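PLP-Dependent L-Arginine Hydroxylase MppP (Streptomyces wadayamensis, PDB 6C92) probably hydroxylates L-arginine with pyridoxal 5'-phosphate as cofactor, using a fold of the aminotransferase family. Local coordinates at residues Ala98-Ala103 against Gly240-Lys245; Leu110-Phe115 against Gln338-Glu343; Asn159-Arg164 against Val309-Phe314. One frame throughout, in Å; residues are numbered along the deposited sequence.

Contact 1 (Ala98-Ala103 against Gly240-Lys245)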
loop_
_atom_site.group_PDB
_atom_site.type_symbol
_atom_site.label_atom_id
_atom_site.label_comp_id
_atom_site.label_asym_id
_atom_site.label_seq_id
_atom_site.Cartn_x
_atom_site.Cartn_y
_atom_site.Cartn_z
ATOM N N ALA A 98 8.846 9.964 -3.441
ATOM C CA ALA A 98 10.284 9.775 -3.600
ATOM C C ALA A 98 10.616 9.339 -5.023
ATOM O O ALA A 98 11.529 9.879 -5.659
ATOM C CB ALA A 98 10.794 8.744 -2.604
ATOM N N ARG A 99 9.885 8.355 -5.534
ATOM C CA ARG A 99 10.144 7.897 -6.890
ATOM C C ARG A 99 9.890 9.001 -7.889
ATOM O O ARG A 99 10.601 9.113 -8.897
ATOM C CB ARG A 99 9.278 6.691 -7.222
ATOM C CG ARG A 99 9.970 5.428 -6.817
ATOM C CD ARG A 99 10.305 4.558 -8.025
ATOM N NE ARG A 99 9.167 3.688 -8.201
ATOM C CZ ARG A 99 8.368 3.653 -9.245
ATOM N NH1 ARG A 99 8.579 4.402 -10.324
ATOM N NH2 ARG A 99 7.363 2.797 -9.199
ATOM N N SER A 100 8.857 9.802 -7.641
ATOM C CA SER A 100 8.505 10.853 -8.582
ATOM C C SER A 100 9.547 11.957 -8.578
ATOM O O SER A 100 9.791 12.572 -9.617
ATOM C CB SER A 100 7.146 11.454 -8.242
ATOM O OG SER A 100 6.078 10.531 -8.400
ATOM N N LEU A 101 10.152 12.225 -7.420
ATOM C CA LEU A 101 11.246 13.194 -7.335
ATOM C C LEU A 101 12.498 12.733 -8.069
ATOM O O LEU A 101 13.255 13.556 -8.603
ATOM C CB LEU A 101 11.619 13.419 -5.877
ATOM C CG LEU A 101 11.355 14.632 -5.013
ATOM C CD1 LEU A 101 10.558 15.726 -5.623
ATOM C CD2 LEU A 101 10.806 14.151 -3.696
ATOM N N SER A 102 12.769 11.430 -8.063
ATOM C CA SER A 102 14.117 10.975 -8.378
ATOM C C SER A 102 14.572 11.270 -9.807
ATOM O O SER A 102 15.782 11.384 -10.016
ATOM C CB SER A 102 14.241 9.476 -8.096
ATOM O OG SER A 102 13.509 8.756 -9.027
ATOM N N ALA A 103 13.682 11.451 -10.793
ATOM C CA ALA A 103 14.195 11.733 -12.147
ATOM C C ALA A 103 14.784 13.134 -12.255
ATOM O O ALA A 103 15.773 13.346 -12.977
ATOM C CB ALA A 103 13.101 11.589 -13.205
ATOM N N GLY A 240 4.565 19.159 -11.670
ATOM C CA GLY A 240 5.627 18.843 -12.607
ATOM C C GLY A 240 6.365 17.557 -12.336
ATOM O O GLY A 240 7.456 17.359 -12.863
ATOM N N LEU A 241 5.812 16.679 -11.502
ATOM C CA LEU A 241 6.360 15.391 -11.122
ATOM C C LEU A 241 5.358 14.317 -11.491
ATOM O O LEU A 241 4.156 14.578 -11.489
ATOM C CB LEU A 241 6.623 15.286 -9.618
ATOM C CG LEU A 241 7.479 16.372 -8.961
ATOM C CD1 LEU A 241 7.539 16.152 -7.456
ATOM C CD2 LEU A 241 8.846 16.317 -9.545
ATOM N N PRO A 242 5.819 13.101 -11.780
ATOM C CA PRO A 242 4.902 12.026 -12.207
ATOM C C PRO A 242 4.141 11.357 -11.062
ATOM O O PRO A 242 3.979 10.127 -11.045
ATOM C CB PRO A 242 5.857 11.043 -12.904
ATOM C CG PRO A 242 7.129 11.165 -12.142
ATOM C CD PRO A 242 7.226 12.664 -11.818
ATOM N N VAL A 243 3.598 12.142 -10.137
ATOM C CA VAL A 243 2.940 11.541 -8.969
ATOM C C VAL A 243 1.680 10.780 -9.394
ATOM O O VAL A 243 1.410 9.688 -8.885
ATOM C CB VAL A 243 2.616 12.572 -7.874
ATOM C CG1 VAL A 243 3.901 13.042 -7.163
ATOM C CG2 VAL A 243 1.841 13.730 -8.403
ATOM N N GLU A 244 0.887 11.338 -10.328
ATOM C CA GLU A 244 -0.327 10.651 -10.781
ATOM C C GLU A 244 -0.004 9.364 -11.523
ATOM O O GLU A 244 -0.663 8.330 -11.320
ATOM C CB GLU A 244 -1.162 11.578 -11.690
ATOM C CG GLU A 244 -1.802 12.681 -10.952
ATOM C CD GLU A 244 -2.578 13.638 -11.850
ATOM O OE1 GLU A 244 -1.950 14.500 -12.490
ATOM O OE2 GLU A 244 -3.812 13.534 -11.885
ATOM N N LYS A 245 1.003 9.406 -12.391
ATOM C CA LYS A 245 1.394 8.216 -13.146
ATOM C C LYS A 245 1.902 7.111 -12.224
ATOM O O LYS A 245 1.481 5.951 -12.325
ATOM C CB LYS A 245 2.456 8.584 -14.184
ATOM C CG LYS A 245 3.027 7.397 -15.001
ATOM C CD LYS A 245 2.002 6.683 -15.887
ATOM C CE LYS A 245 2.693 5.677 -16.856
ATOM N NZ LYS A 245 2.814 4.260 -16.362
#
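An inverse gamma turn at the start of helix 243-250, with Pro242 at its centre and in the N-cap position, packs against Ser100 and Leu101 late in helix 90-102. The setting is consistent with the large domain of fold-type I pyridoxal phosphate enzymes. The turn is closed by a weak bond from Val243 N to Leu241 O. It presents Leu241, Pro242 and Val243 in succession to helix 90-102, and Ser100 is the residue that touches all three, its approach to Leu241 being the longest.

Ser100 CB sits 3.8 Å from Pro242 CD. The carbonyl oxygen of the same serine, Ser100 O, lies 3.4 Å from Pro242 CD. Further along, the hydroxyl reaches the first turn of helix 243-250: Ser100 OG is 3.3 Å from Val243 CA and 3.5 Å from Val243 CG1. Its OG lies beside its own backbone N (chi1 -66°), and from there it hydrogen-bonds back to Ile96 O one turn earlier. The nearby Val243 N is badly angled for a bond. No hydrogen bond crosses between the segments, and what joins them is van der Waals packing over a modest buried surface of 219 Å².

Behind this patch, Val243 leans on Phe235 of strand 231-235, while Leu101 packs on Leu122 of helix 116-124, tying the junction to the sheet and its covering helices. The neighbouring Arg99 turns to the subunit interface, where it forms a salt bridge with Glu95 of the other subunit.

Leu101 starts out pointing away, but its branch swings back across Leu241, and the two meet methyl to methyl, Leu101 CD1 to Leu241 CD1 at 3.6 Å.

Contact 2 (Leu110-Phe115 against Gln338-Glu343). With EQJ ((E)-N~2~-({3-hydroxy-2-methyl-5-[(phosphonooxy)methyl]pyridin-4-yl}methylidene)-L-arginine), chain E.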
loop_
_atom_site.group_PDB
_atom_site.type_symbol
_atom_site.label_atom_id
_atom_site.label_comp_id
_atom_site.label_asym_id
_atom_site.label_seq_id
_atom_site.Cartn_x
_atom_site.Cartn_y
_atom_site.Cartn_z
ATOM N N LEU A 110 15.722 18.224 4.148
ATOM C CA LEU A 110 14.790 17.477 4.984
ATOM C C LEU A 110 14.952 17.901 6.436
ATOM O O LEU A 110 16.075 17.991 6.935
ATOM C CB LEU A 110 15.029 15.972 4.832
ATOM C CG LEU A 110 14.210 15.045 5.725
ATOM C CD1 LEU A 110 12.741 15.212 5.513
ATOM C CD2 LEU A 110 14.583 13.616 5.443
ATOM N N VAL A 111 13.830 18.137 7.118
ATOM C CA VAL A 111 13.897 18.495 8.527
ATOM C C VAL A 111 14.559 17.388 9.330
ATOM O O VAL A 111 14.353 16.187 9.095
ATOM C CB VAL A 111 12.507 18.840 9.079
ATOM C CG1 VAL A 111 11.607 17.626 9.137
ATOM C CG2 VAL A 111 12.654 19.491 10.482
ATOM N N HIS A 112 15.362 17.807 10.302
ATOM C CA HIS A 112 16.170 16.913 11.087
ATOM C C HIS A 112 16.036 17.292 12.562
ATOM O O HIS A 112 16.236 18.456 12.902
ATOM C CB HIS A 112 17.631 17.020 10.630
ATOM C CG HIS A 112 18.560 16.050 11.294
ATOM N ND1 HIS A 112 19.501 16.437 12.229
ATOM C CD2 HIS A 112 18.726 14.714 11.128
ATOM C CE1 HIS A 112 20.184 15.377 12.628
ATOM N NE2 HIS A 112 19.743 14.321 11.969
ATOM N N PRO A 113 15.644 16.348 13.428
ATOM C CA PRO A 113 15.279 14.950 13.164
ATOM C C PRO A 113 13.899 14.814 12.529
ATOM O O PRO A 113 13.153 15.788 12.479
ATOM C CB PRO A 113 15.280 14.331 14.570
ATOM C CG PRO A 113 14.762 15.425 15.422
ATOM C CD PRO A 113 15.369 16.707 14.835
ATOM N N THR A 114 13.576 13.621 12.043
ATOM C CA THR A 114 12.206 13.296 11.667
ATOM C C THR A 114 12.102 11.781 11.594
ATOM O O THR A 114 13.090 11.066 11.792
ATOM C CB THR A 114 11.809 13.987 10.352
ATOM O OG1 THR A 114 10.379 14.026 10.236
ATOM C CG2 THR A 114 12.380 13.290 9.148
ATOM N N PHE A 115 10.898 11.278 11.306
ATOM C CA PHE A 115 10.768 9.827 11.260
ATOM C C PHE A 115 11.659 9.247 10.160
ATOM O O PHE A 115 11.713 9.759 9.036
ATOM C CB PHE A 115 9.320 9.373 11.051
ATOM C CG PHE A 115 9.200 7.861 11.103
ATOM C CD1 PHE A 115 9.537 7.176 12.271
ATOM C CD2 PHE A 115 8.858 7.124 9.979
ATOM C CE1 PHE A 115 9.488 5.791 12.331
ATOM C CE2 PHE A 115 8.804 5.735 10.034
ATOM C CZ PHE A 115 9.123 5.070 11.212
ATOM N N GLN A 338 17.948 6.933 15.536
ATOM C CA GLN A 338 17.681 6.840 14.111
ATOM C C GLN A 338 16.733 7.925 13.600
ATOM O O GLN A 338 16.650 8.120 12.381
ATOM C CB GLN A 338 17.176 5.428 13.798
ATOM C CG GLN A 338 18.367 4.444 13.575
ATOM C CD GLN A 338 17.993 2.968 13.678
ATOM O OE1 GLN A 338 17.204 2.574 14.534
ATOM N NE2 GLN A 338 18.574 2.144 12.803
ATOM N N PHE A 339 16.048 8.659 14.485
ATOM C CA PHE A 339 15.335 9.860 14.050
ATOM C C PHE A 339 16.304 10.943 13.595
ATOM O O PHE A 339 15.949 11.795 12.771
ATOM C CB PHE A 339 14.468 10.420 15.182
ATOM C CG PHE A 339 13.375 9.512 15.621
ATOM C CD1 PHE A 339 12.147 9.512 14.979
ATOM C CD2 PHE A 339 13.568 8.659 16.687
ATOM C CE1 PHE A 339 11.143 8.688 15.393
ATOM C CE2 PHE A 339 12.548 7.813 17.112
ATOM C CZ PHE A 339 11.340 7.825 16.466
ATOM N N HIS A 340 17.516 10.938 14.136
ATOM C CA HIS A 340 18.537 11.898 13.737
ATOM C C HIS A 340 19.323 11.278 12.593
ATOM O O HIS A 340 20.478 10.848 12.718
ATOM C CB HIS A 340 19.400 12.274 14.936
ATOM C CG HIS A 340 18.607 12.879 16.051
ATOM N ND1 HIS A 340 18.493 14.243 16.229
ATOM C CD2 HIS A 340 17.825 12.308 17.003
ATOM C CE1 HIS A 340 17.714 14.484 17.271
ATOM N NE2 HIS A 340 17.285 13.329 17.750
ATOM N N TRP A 341 18.633 11.253 11.450
ATOM C CA TRP A 341 19.021 10.452 10.303
ATOM C C TRP A 341 20.300 10.954 9.664
ATOM O O TRP A 341 20.879 10.243 8.840
ATOM C CB TRP A 341 17.882 10.444 9.282
ATOM C CG TRP A 341 17.399 11.820 8.910
ATOM C CD1 TRP A 341 16.311 12.455 9.419
ATOM C CD2 TRP A 341 17.991 12.735 7.967
ATOM N NE1 TRP A 341 16.184 13.708 8.864
ATOM C CE2 TRP A 341 17.205 13.902 7.969
ATOM C CE3 TRP A 341 19.112 12.683 7.124
ATOM C CZ2 TRP A 341 17.504 14.997 7.174
ATOM C CZ3 TRP A 341 19.392 13.774 6.329
ATOM C CH2 TRP A 341 18.592 14.911 6.355
ATOM N N ALA A 342 20.728 12.171 10.001
ATOM C CA ALA A 342 21.964 12.734 9.481
ATOM C C ALA A 342 23.100 12.639 10.479
ATOM O O ALA A 342 24.266 12.698 10.077
ATOM C CB ALA A 342 21.771 14.212 9.104
ATOM N N GLU A 343 22.779 12.512 11.763
ATOM C CA GLU A 343 23.780 12.542 12.831
ATOM C C GLU A 343 23.224 11.770 14.014
ATOM O O GLU A 343 22.763 12.352 15.005
ATOM C CB GLU A 343 24.121 13.977 13.233
ATOM C CG GLU A 343 25.390 14.075 14.085
ATOM C CD GLU A 343 26.640 13.925 13.248
ATOM O OE1 GLU A 343 27.048 14.910 12.596
ATOM O OE2 GLU A 343 27.196 12.810 13.219
HETATM C C01 EQJ E . 5.622 11.569 10.075
HETATM C C02 EQJ E . 5.231 10.188 9.555
HETATM C C04 EQJ E . 4.506 8.919 7.724
HETATM C C05 EQJ E . 4.521 7.769 8.495
HETATM C C06 EQJ E . 4.123 6.396 7.854
HETATM C C12 EQJ E . 4.934 7.818 9.858
HETATM C C13 EQJ E . 4.914 6.536 10.705
HETATM C C15 EQJ E . 4.859 5.476 12.968
HETATM C C16 EQJ E . 4.936 4.071 12.296
HETATM C C17 EQJ E . 6.192 3.670 11.486
HETATM C C18 EQJ E . 5.895 2.316 10.791
HETATM C C20 EQJ E . 6.971 2.171 8.449
HETATM C C23 EQJ E . 5.859 5.655 14.115
HETATM C C26 EQJ E . 5.273 9.064 10.390
HETATM N N03 EQJ E . 4.862 10.094 8.282
HETATM N N14 EQJ E . 4.945 6.605 12.021
HETATM N N19 EQJ E . 6.998 1.913 9.905
HETATM N N21 EQJ E . 5.828 2.852 7.945
HETATM N N22 EQJ E . 7.958 1.812 7.648
HETATM O O07 EQJ E . 2.987 5.893 8.523
HETATM O O09 EQJ E . 3.288 3.357 8.827
HETATM O O10 EQJ E . 0.997 4.320 8.368
HETATM O O11 EQJ E . 2.773 4.246 6.624
HETATM O O24 EQJ E . 6.305 6.779 14.366
HETATM O O25 EQJ E . 6.221 4.697 14.837
HETATM O O27 EQJ E . 5.660 9.181 11.704
HETATM P P08 EQJ E . 2.498 4.371 8.095
#
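His112 drives its imidazole into the hollow of the type I turn His340-Glu343, and the turn closes round it. Its CD2 edge meets the face of the Trp341 five-membered ring in a T-shaped pair, planes at 85°. The edge of His340 meets the face of His112 in a second (86°), completing an aromatic cluster. Ala342 CB caps one face of the imidazole, 3.9 Å from the His112 ring centroid. Pro113, entered through a cis peptide, sets its CB over the centre of the His340 ring, 3.6 Å from that centroid.

Trp341 is itself sandwiched, with His112 CD2 and Ala342 CB over one face and Leu110 CD2 over the other. With CG between the backbone N and the carbonyl carbon (chi1 53°), the indole lies against the strand, and Trp341 NE1 donates to Val111 O at 3.1 Å, the acceptor in the ring plane. Cutting this residue back to an alanine is likely to leave Val111 O without that donor and open a gap between Leu110 and His112.

Thr114 N bonds to Phe339 O at 3.1 Å. Beyond it, Phe339 CE1 abuts the Phe115 edge. Phe115 lines the aldimine pocket: imine carbon C13 of EQJ lies over one face, toward the rim, and Phe115 CZ comes closest to C17 of the arginine part, at 3.3 Å. The next residue, Asp116, binds magnesium.

Around this core, Glu133 holds His112 ND1, strand 128-133 and helix 116-124 pack on Trp341, and helix 11-16 touches Phe115 and Phe339.

Contact 3 (Asn159-Arg164 against Val309-Phe314). With EQJ ((E)-N~2~-({3-hydroxy-2-methyl-5-[(phosphonooxy)methyl]pyridin-4-yl}methylidene)-L-arginine), chain E.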
loop_
_atom_site.group_PDB
_atom_site.type_symbol
_atom_site.label_atom_id
_atom_site.label_comp_id
_atom_site.label_asym_id
_atom_site.label_seq_id
_atom_site.Cartn_x
_atom_site.Cartn_y
_atom_site.Cartn_z
ATOM N N ASN A 159 6.012 17.760 13.672
ATOM C CA ASN A 159 7.094 16.825 13.439
ATOM C C ASN A 159 6.974 15.616 14.360
ATOM O O ASN A 159 6.426 15.688 15.463
ATOM C CB ASN A 159 8.454 17.507 13.635
ATOM C CG ASN A 159 9.584 16.727 12.993
ATOM O OD1 ASN A 159 9.363 15.776 12.230
ATOM N ND2 ASN A 159 10.801 17.118 13.291
ATOM N N ASN A 160 7.477 14.497 13.878
ATOM C CA ASN A 160 7.657 13.281 14.651
ATOM C C ASN A 160 9.164 13.104 14.664
ATOM O O ASN A 160 9.742 12.875 13.614
ATOM C CB ASN A 160 6.929 12.104 13.986
ATOM C CG ASN A 160 7.270 10.740 14.594
ATOM O OD1 ASN A 160 7.906 10.633 15.632
ATOM N ND2 ASN A 160 6.836 9.675 13.913
ATOM N N PRO A 161 9.814 13.139 15.835
ATOM C CA PRO A 161 9.294 12.897 17.189
ATOM C C PRO A 161 9.059 14.120 18.088
ATOM O O PRO A 161 8.662 13.932 19.225
ATOM C CB PRO A 161 10.398 12.022 17.797
ATOM C CG PRO A 161 11.667 12.562 17.197
ATOM C CD PRO A 161 11.289 13.118 15.805
ATOM N N THR A 162 9.251 15.343 17.593
ATOM C CA THR A 162 9.318 16.511 18.475
ATOM C C THR A 162 7.986 17.204 18.695
ATOM O O THR A 162 7.870 18.011 19.629
ATOM C CB THR A 162 10.287 17.557 17.906
ATOM O OG1 THR A 162 9.716 18.117 16.708
ATOM C CG2 THR A 162 11.629 16.934 17.588
ATOM N N GLY A 163 6.982 16.941 17.869
ATOM C CA GLY A 163 5.730 17.661 17.962
ATOM C C GLY A 163 5.772 19.090 17.466
ATOM O O GLY A 163 4.746 19.777 17.518
ATOM N N ARG A 164 6.916 19.569 16.992
ATOM C CA ARG A 164 7.032 20.974 16.620
ATOM C C ARG A 164 6.151 21.269 15.404
ATOM O O ARG A 164 6.163 20.511 14.424
ATOM C CB ARG A 164 8.501 21.309 16.325
ATOM C CG ARG A 164 8.775 22.772 16.029
ATOM C CD ARG A 164 8.922 23.619 17.300
ATOM N NE ARG A 164 9.577 24.894 17.010
ATOM C CZ ARG A 164 10.889 25.113 17.082
ATOM N NH1 ARG A 164 11.736 24.157 17.443
ATOM N NH2 ARG A 164 11.364 26.307 16.785
ATOM N N VAL A 309 3.356 10.951 20.434
ATOM C CA VAL A 309 4.602 10.344 20.873
ATOM C C VAL A 309 5.325 11.364 21.738
ATOM O O VAL A 309 5.128 12.577 21.597
ATOM C CB VAL A 309 5.478 9.882 19.689
ATOM C CG1 VAL A 309 4.739 8.838 18.893
ATOM C CG2 VAL A 309 5.835 11.067 18.785
ATOM N N GLU A 310 6.151 10.864 22.650
ATOM C CA GLU A 310 6.791 11.697 23.662
ATOM C C GLU A 310 8.268 11.336 23.771
ATOM O O GLU A 310 8.620 10.164 23.937
ATOM C CB GLU A 310 6.090 11.508 25.018
ATOM C CG GLU A 310 6.716 12.243 26.201
ATOM C CD GLU A 310 6.512 13.754 26.173
ATOM O OE1 GLU A 310 5.991 14.306 25.182
ATOM O OE2 GLU A 310 6.896 14.405 27.164
ATOM N N ARG A 311 9.123 12.341 23.659
ATOM C CA ARG A 311 10.549 12.162 23.853
ATOM C C ARG A 311 10.895 12.346 25.318
ATOM O O ARG A 311 10.373 13.250 25.978
ATOM C CB ARG A 311 11.344 13.157 23.016
ATOM C CG ARG A 311 11.275 12.886 21.523
ATOM C CD ARG A 311 12.438 13.574 20.773
ATOM N NE ARG A 311 12.456 15.017 20.998
ATOM C CZ ARG A 311 13.427 15.819 20.583
ATOM N NH1 ARG A 311 14.468 15.327 19.908
ATOM N NH2 ARG A 311 13.353 17.118 20.830
ATOM N N VAL A 312 11.786 11.487 25.812
ATOM C CA VAL A 312 12.314 11.578 27.172
ATOM C C VAL A 312 13.828 11.574 27.063
ATOM O O VAL A 312 14.404 10.692 26.414
ATOM C CB VAL A 312 11.824 10.424 28.063
ATOM C CG1 VAL A 312 12.307 10.609 29.498
ATOM C CG2 VAL A 312 10.299 10.361 28.041
ATOM N N ALA A 313 14.462 12.579 27.660
ATOM C CA ALA A 313 15.908 12.750 27.631
ATOM C C ALA A 313 16.476 12.444 29.007
ATOM O O ALA A 313 15.881 12.796 30.028
ATOM C CB ALA A 313 16.295 14.173 27.234
ATOM N N PHE A 314 17.614 11.779 29.036
ATOM C CA PHE A 314 18.253 11.498 30.310
ATOM C C PHE A 314 19.754 11.629 30.141
ATOM O O PHE A 314 20.318 11.208 29.130
ATOM C CB PHE A 314 17.879 10.108 30.856
ATOM C CG PHE A 314 17.447 9.153 29.810
ATOM C CD1 PHE A 314 18.375 8.595 28.959
ATOM C CD2 PHE A 314 16.109 8.821 29.661
ATOM C CE1 PHE A 314 17.986 7.724 27.971
ATOM C CE2 PHE A 314 15.714 7.951 28.672
ATOM C CZ PHE A 314 16.656 7.399 27.827
HETATM C C01 EQJ E . 5.622 11.569 10.075
HETATM C C02 EQJ E . 5.231 10.188 9.555
HETATM C C04 EQJ E . 4.506 8.919 7.724
HETATM C C05 EQJ E . 4.521 7.769 8.495
HETATM C C06 EQJ E . 4.123 6.396 7.854
HETATM C C12 EQJ E . 4.934 7.818 9.858
HETATM C C13 EQJ E . 4.914 6.536 10.705
HETATM C C15 EQJ E . 4.859 5.476 12.968
HETATM C C16 EQJ E . 4.936 4.071 12.296
HETATM C C17 EQJ E . 6.192 3.670 11.486
HETATM C C18 EQJ E . 5.895 2.316 10.791
HETATM C C20 EQJ E . 6.971 2.171 8.449
HETATM C C23 EQJ E . 5.859 5.655 14.115
HETATM C C26 EQJ E . 5.273 9.064 10.390
HETATM N N03 EQJ E . 4.862 10.094 8.282
HETATM N N14 EQJ E . 4.945 6.605 12.021
HETATM N N19 EQJ E . 6.998 1.913 9.905
HETATM N N21 EQJ E . 5.828 2.852 7.945
HETATM N N22 EQJ E . 7.958 1.812 7.648
HETATM O O07 EQJ E . 2.987 5.893 8.523
HETATM O O09 EQJ E . 3.288 3.357 8.827
HETATM O O10 EQJ E . 0.997 4.320 8.368
HETATM O O11 EQJ E . 2.773 4.246 6.624
HETATM O O24 EQJ E . 6.305 6.779 14.366
HETATM O O25 EQJ E . 6.221 4.697 14.837
HETATM O O27 EQJ E . 5.660 9.181 11.704
HETATM P P08 EQJ E . 2.498 4.371 8.095
HETATM O O HOH W 1 6.254 14.824 20.715
#
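Pro161 and Thr162 press against the side chain of Arg311, and this is the tight part of the contact. Pro161 CG lies 3.8 Å from Arg311 CD, with Pro161 O 3.6 Å from Arg311 CG. The arginine chain bends at chi3 (-58°), which brings its guanidinium alongside the threonine: Thr162 CG2 sits over the centre of one face, 3.7 Å from Arg311 CZ. The charge of Arg311 is met elsewhere, by a salt bridge from its NE to Asp302, while Thr162 OG1 accepts from Arg164 N in an ST turn and also bonds to Glu134.

Toward Val309 the contacts are few, made by CG2 to Asn160 OD1 and Pro161 O, and a water intervenes. It lies 3.0 Å from Pro161 O and 2.7 Å from Val309 O, within hydrogen-bonding distance of both, though it has more acceptors in reach than protons to give. No direct hydrogen bond joins the segments.

Asn160, joined to Pro161 by a cis peptide, turns its amide to the cofactor. With CG anti to the backbone N (chi1 170°), Asn160 ND2 reaches the pyridine 3-oxygen O27 of EQJ at 2.6 Å and the carboxylate O24 at 3.0 Å. Arg352 NH1 binds the amide oxygen, fixing which end faces the ligand. As in related aminotransferases, an asparagine thus holds the pyridine 3-oxygen; here one amide nitrogen clasps cofactor and substrate parts together, which would probably steady the aldimine's orientation.

Overall arrangement
Contacts 2 and 3 are neighbours, with centres about 12 Å apart; both touch EQJ, and Asn159 of contact 3 bonds to Pro113 and Thr114 of contact 2. Contact 1 stands apart, about 23 Å from contact 2 and about 31 Å from contact 3, centre to centre, with contacts 1 and 3 on opposite sides of the chain's centre. Along the chain, contact 3 is nested within the loop that contact 2 closes, whereas the segments of contact 1 alternate with those of both. Beside EQJ, the strand end and loop 110-115 and the loop 159-164 of the seven-stranded sheet pack against later chain, 338-343 and strand 309-314 of the smaller antiparallel sheet. Contact 1 is structural packing remote from it.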